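Local structure of transcriptional anti-antiactivator ExsC (Pseudomonas aeruginosa, 3KXY) at residues L52-D57 against A99-A104; E28-L33 against T42-A47. The protein binds the antiactivator ExsD and blocks its activity, which leaves ExsA able to switch on transcription of the type III secretion genes. The protein carries 2 engineered substitutions. All blocks are in the same frame, centred on the assembly; numbering follows the deposited sequence.

Interaction 1: residues L52-D57 against A99-A104; sequences LLLEAD and AQILAA
Leu-52, Leu-53 and Leu-54 pair with Ile-101, Gln-100 and Ala-99 in an antiparallel ladder at the middle of the five-stranded sheet of this CesT-family chaperone fold. The strand axes come within 4.7 Å of each other. Leu-52 and Ile-101 form a hydrogen-bonded pair closed in both directions, Leu-52 N to Ile-101 O at 2.9 Å and Ile-101 N back to Leu-52 O. The second such pair is uneven: Ala-99 N reaches Leu-54 O at 3.1 Å, whereas the return bond from Leu-54 N to Ala-99 O is bent to 129° and weak. Between them lies the non-hydrogen-bonded pair Leu-53/Gln-100, where Gln-100 CA turns its hydrogen to Leu-52 O.

Leu-52, Leu-54, Ala-99 and Ile-101 share one apolar face. With CG of Leu-54 anti to its carbonyl carbon (chi1 -52°) and CD1 extended beyond it, CD1 comes 4.3 Å from Ile-101 CD1, diagonally across the strands, while Leu-54 CB lies beside Ala-99 CB. On the other face Leu-53 and Gln-100 run side by side. The branch CD2 of Leu-53 touches Gln-100 CB at 4.0 Å, and the extended glutamine chain carries its amide onward past that methyl.

Helix 108-128 packs against the apolar face, with Phe-111 on Leu-52 and Thr-114 on Leu-54 and Ile-101. The opposite face meets the second subunit, whose His-80 and Asp-83 pack on Leu-53 and Gln-100, and strand 39-46 continues the sheet beyond 52-57.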
loop_
_atom_site.group_PDB
_atom_site.type_symbol
_atom_site.label_atom_id
_atom_site.label_comp_id
_atom_site.label_asym_id
_atom_site.label_seq_id
_atom_site.Cartn_x
_atom_site.Cartn_y
_atom_site.Cartn_z
ATOM N N LEU J 52 -8.636 7.827 1.172
ATOM C CA LEU J 52 -9.611 6.920 0.576
ATOM C C LEU J 52 -8.939 5.650 0.069
ATOM O O LEU J 52 -8.000 5.711 -0.724
ATOM C CB LEU J 52 -10.349 7.611 -0.572
ATOM C CG LEU J 52 -11.445 6.795 -1.261
ATOM C CD1 LEU J 52 -12.604 6.545 -0.307
ATOM C CD2 LEU J 52 -11.926 7.503 -2.516
ATOM N N LEU J 53 -9.424 4.501 0.530
ATOM C CA LEU J 53 -8.875 3.220 0.107
ATOM C C LEU J 53 -9.704 2.624 -1.024
ATOM O O LEU J 53 -10.913 2.844 -1.099
ATOM C CB LEU J 53 -8.818 2.238 1.279
ATOM C CG LEU J 53 -8.072 2.690 2.535
ATOM C CD1 LEU J 53 -8.037 1.566 3.558
ATOM C CD2 LEU J 53 -6.665 3.155 2.194
ATOM N N LEU J 54 -9.048 1.871 -1.899
ATOM C CA LEU J 54 -9.722 1.239 -3.024
ATOM C C LEU J 54 -9.304 -0.221 -3.150
ATOM O O LEU J 54 -8.176 -0.521 -3.541
ATOM C CB LEU J 54 -9.411 1.984 -4.325
ATOM C CG LEU J 54 -9.645 3.497 -4.357
ATOM C CD1 LEU J 54 -9.209 4.075 -5.691
ATOM C CD2 LEU J 54 -11.099 3.827 -4.085
ATOM N N GLU J 55 -10.216 -1.128 -2.812
ATOM C CA GLU J 55 -9.962 -2.556 -2.956
ATOM C C GLU J 55 -10.509 -3.061 -4.286
ATOM O O GLU J 55 -11.560 -2.614 -4.745
ATOM C CB GLU J 55 -10.586 -3.339 -1.800
ATOM C CG GLU J 55 -9.968 -3.049 -0.442
ATOM C CD GLU J 55 -10.589 -3.875 0.668
ATOM O OE1 GLU J 55 -11.540 -4.636 0.386
ATOM O OE2 GLU J 55 -10.127 -3.763 1.824
ATOM N N ALA J 56 -9.792 -3.995 -4.903
ATOM C CA ALA J 56 -10.207 -4.550 -6.183
ATOM C C ALA J 56 -9.985 -6.057 -6.234
ATOM O O ALA J 56 -8.859 -6.531 -6.092
ATOM C CB ALA J 56 -9.465 -3.867 -7.320
ATOM N N ASP J 57 -11.066 -6.804 -6.433
ATOM C CA ASP J 57 -10.977 -8.254 -6.567
ATOM C C ASP J 57 -10.418 -8.628 -7.935
ATOM O O ASP J 57 -10.974 -8.251 -8.967
ATOM C CB ASP J 57 -12.348 -8.905 -6.359
ATOM C CG ASP J 57 -12.862 -8.747 -4.939
ATOM O OD1 ASP J 57 -12.143 -8.160 -4.104
ATOM O OD2 ASP J 57 -13.986 -9.215 -4.658
ATOM N N ALA J 99 -5.253 0.552 -3.832
ATOM C CA ALA J 99 -4.832 1.895 -4.200
ATOM C C ALA J 99 -5.412 2.883 -3.199
ATOM O O ALA J 99 -6.520 2.690 -2.702
ATOM C CB ALA J 99 -5.297 2.231 -5.603
ATOM N N GLN J 100 -4.664 3.938 -2.899
ATOM C CA GLN J 100 -5.127 4.927 -1.935
ATOM C C GLN J 100 -5.019 6.348 -2.477
ATOM O O GLN J 100 -4.194 6.635 -3.344
ATOM C CB GLN J 100 -4.363 4.799 -0.615
ATOM C CG GLN J 100 -2.871 5.053 -0.728
ATOM C CD GLN J 100 -2.159 4.906 0.601
ATOM O OE1 GLN J 100 -2.690 4.315 1.542
ATOM N NE2 GLN J 100 -0.947 5.445 0.686
ATOM N N ILE J 101 -5.868 7.229 -1.959
ATOM C CA ILE J 101 -5.868 8.629 -2.354
ATOM C C ILE J 101 -5.891 9.520 -1.119
ATOM O O ILE J 101 -6.828 9.465 -0.324
ATOM C CB ILE J 101 -7.090 8.971 -3.225
ATOM C CG1 ILE J 101 -7.179 8.021 -4.421
ATOM C CG2 ILE J 101 -7.025 10.417 -3.689
ATOM C CD1 ILE J 101 -8.393 8.251 -5.290
ATOM N N LEU J 102 -4.853 10.335 -0.958
ATOM C CA LEU J 102 -4.787 11.266 0.161
ATOM C C LEU J 102 -5.881 12.319 0.034
ATOM O O LEU J 102 -6.174 12.791 -1.064
ATOM C CB LEU J 102 -3.417 11.938 0.217
ATOM C CG LEU J 102 -2.215 11.008 0.385
ATOM C CD1 LEU J 102 -0.922 11.808 0.417
ATOM C CD2 LEU J 102 -2.363 10.170 1.645
ATOM N N ALA J 103 -6.481 12.687 1.161
ATOM C CA ALA J 103 -7.560 13.668 1.170
ATOM C C ALA J 103 -7.127 14.996 0.553
ATOM O O ALA J 103 -7.964 15.816 0.175
ATOM C CB ALA J 103 -8.068 13.882 2.586
ATOM N N ALA J 104 -5.818 15.200 0.452
ATOM C CA ALA J 104 -5.271 16.442 -0.087
ATOM C C ALA J 104 -5.370 16.504 -1.610
ATOM O O ALA J 104 -5.466 17.586 -2.189
ATOM C CB ALA J 104 -3.826 16.623 0.359
#

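Interaction 2: residues E28-L33 against T42-A47; sequences EGMASL and TLLLLA
Gly-29 and Leu-45 begin the backbone pairing: Leu-45 N bonds to Gly-29 O at 3.0 Å. Further along, Ala-31 and Leu-43 bond both ways, with Leu-43 N to Ala-31 O at 2.6 Å and Ala-31 N to Leu-43 O at 3.2 Å. Met-30 CA adds a CA-H...O contact to Leu-43 O, which thus receives two donors from 28-33.

The polar side-chain contact joins the non-hydrogen-bonded pair Ser-32/Thr-42. Both hydroxyls stand beside their own backbone N, and Ser-32 OG and Thr-42 OG1 share a hydrogen bond of 2.9 Å.

Apolar contacts occupy both faces. On the Ser-32/Thr-42 face Met-30 lies alongside Leu-44: CG and SD run along Leu-44 CD2, and the bend at chi3 (61°) brings CE back to the same methyl, while CE also reaches Thr-42 CG2 at 3.8 Å. On the reverse face Ala-31 CB meets Leu-43 CD1 at 4.2 Å.

Ser-32 also pairs with an antiparallel strand of another protein's chain. The whole is a beta hairpin whose strand 30-35, at the edge of the sheet within this chain, is extended by that strand, as in beta augmentation.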
loop_
_atom_site.group_PDB
_atom_site.type_symbol
_atom_site.label_atom_id
_atom_site.label_comp_id
_atom_site.label_asym_id
_atom_site.label_seq_id
_atom_site.Cartn_x
_atom_site.Cartn_y
_atom_site.Cartn_z
ATOM N N GLU J 28 -20.017 2.617 8.200
ATOM C CA GLU J 28 -18.608 2.275 8.340
ATOM C C GLU J 28 -17.777 3.016 7.301
ATOM O O GLU J 28 -16.552 2.894 7.268
ATOM C CB GLU J 28 -18.409 0.766 8.182
ATOM C CG GLU J 28 -18.879 -0.053 9.371
ATOM C CD GLU J 28 -17.975 0.109 10.578
ATOM O OE1 GLU J 28 -16.823 0.559 10.401
ATOM O OE2 GLU J 28 -18.414 -0.216 11.701
ATOM N N GLY J 29 -18.454 3.781 6.450
ATOM C CA GLY J 29 -17.788 4.543 5.410
ATOM C C GLY J 29 -17.317 3.670 4.263
ATOM O O GLY J 29 -16.184 3.796 3.800
ATOM N N MET J 30 -18.192 2.780 3.804
ATOM C CA MET J 30 -17.849 1.859 2.728
ATOM C C MET J 30 -18.885 1.882 1.607
ATOM O O MET J 30 -20.052 2.197 1.832
ATOM C CB MET J 30 -17.697 0.433 3.270
ATOM C CG MET J 30 -16.613 0.281 4.327
ATOM S SD MET J 30 -16.518 -1.388 5.005
ATOM C CE MET J 30 -16.126 -2.339 3.539
ATOM N N ALA J 31 -18.441 1.546 0.400
ATOM C CA ALA J 31 -19.323 1.464 -0.759
ATOM C C ALA J 31 -18.697 0.552 -1.805
ATOM O O ALA J 31 -17.520 0.689 -2.126
ATOM C CB ALA J 31 -19.573 2.846 -1.337
ATOM N N SER J 32 -19.483 -0.380 -2.333
ATOM C CA SER J 32 -18.958 -1.352 -3.285
ATOM C C SER J 32 -19.631 -1.265 -4.651
ATOM O O SER J 32 -20.806 -0.916 -4.758
ATOM C CB SER J 32 -19.073 -2.772 -2.727
ATOM O OG SER J 32 -18.257 -2.934 -1.579
ATOM N N LEU J 33 -18.866 -1.589 -5.689
ATOM C CA LEU J 33 -19.354 -1.570 -7.061
ATOM C C LEU J 33 -18.969 -2.864 -7.767
ATOM O O LEU J 33 -18.094 -3.595 -7.303
ATOM C CB LEU J 33 -18.770 -0.375 -7.814
ATOM C CG LEU J 33 -19.078 1.012 -7.249
ATOM C CD1 LEU J 33 -18.141 2.057 -7.839
ATOM C CD2 LEU J 33 -20.531 1.383 -7.495
ATOM N N THR J 42 -14.311 -1.998 -3.864
ATOM C CA THR J 42 -14.861 -1.475 -2.620
ATOM C C THR J 42 -14.144 -0.201 -2.184
ATOM O O THR J 42 -12.914 -0.131 -2.207
ATOM C CB THR J 42 -14.797 -2.523 -1.488
ATOM O OG1 THR J 42 -15.514 -3.699 -1.882
ATOM C CG2 THR J 42 -15.407 -1.971 -0.208
ATOM N N LEU J 43 -14.922 0.805 -1.795
ATOM C CA LEU J 43 -14.374 2.076 -1.338
ATOM C C LEU J 43 -14.346 2.121 0.185
ATOM O O LEU J 43 -15.330 1.783 0.841
ATOM C CB LEU J 43 -15.205 3.242 -1.877
ATOM C CG LEU J 43 -15.622 3.185 -3.349
ATOM C CD1 LEU J 43 -16.482 4.388 -3.704
ATOM C CD2 LEU J 43 -14.411 3.101 -4.262
ATOM N N LEU J 44 -13.216 2.545 0.739
ATOM C CA LEU J 44 -13.037 2.597 2.185
ATOM C C LEU J 44 -12.519 3.959 2.628
ATOM O O LEU J 44 -11.375 4.314 2.347
ATOM C CB LEU J 44 -12.056 1.514 2.630
ATOM C CG LEU J 44 -12.500 0.065 2.435
ATOM C CD1 LEU J 44 -11.299 -0.844 2.228
ATOM C CD2 LEU J 44 -13.331 -0.390 3.620
ATOM N N LEU J 45 -13.360 4.720 3.321
ATOM C CA LEU J 45 -12.948 6.023 3.831
ATOM C C LEU J 45 -12.386 5.919 5.245
ATOM O O LEU J 45 -13.084 5.505 6.173
ATOM C CB LEU J 45 -14.111 7.013 3.806
ATOM C CG LEU J 45 -13.808 8.381 4.423
ATOM C CD1 LEU J 45 -12.663 9.061 3.690
ATOM C CD2 LEU J 45 -15.045 9.264 4.425
ATOM N N LEU J 46 -11.120 6.294 5.400
ATOM C CA LEU J 46 -10.489 6.327 6.710
ATOM C C LEU J 46 -10.409 7.765 7.208
ATOM O O LEU J 46 -9.432 8.467 6.947
ATOM C CB LEU J 46 -9.091 5.715 6.644
ATOM C CG LEU J 46 -8.994 4.295 6.085
ATOM C CD1 LEU J 46 -7.568 3.777 6.189
ATOM C CD2 LEU J 46 -9.956 3.367 6.811
ATOM N N ALA J 47 -11.442 8.203 7.922
ATOM C CA ALA J 47 -11.521 9.581 8.392
ATOM C C ALA J 47 -10.361 9.936 9.317
ATOM O O ALA J 47 -9.933 11.089 9.376
ATOM C CB ALA J 47 -12.851 9.831 9.088
#

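How the interactions relate
Both contacts belong to one antiparallel sheet, in which strands 39-46 and 51-60 are neighbours; the order 30-35, 39-46, 51-60, 94-102 puts interaction 2 at the margin of the sheet within this chain and interaction 1 inside. The two ladders meet through probable hydrogen bonds from Leu-53 N to Leu-44 O and from Glu-55 N to Thr-42 O, and through Leu-54 packed on Leu-43. Interaction 1 is buried, joins strands distant in sequence, and lies between helix 108-128 and the second subunit. Interaction 2 is local and partly buried, with a hydroxyl pair and a methionine facing the chain of another protein, and helix 3-18 behind Leu-43 and Leu-45.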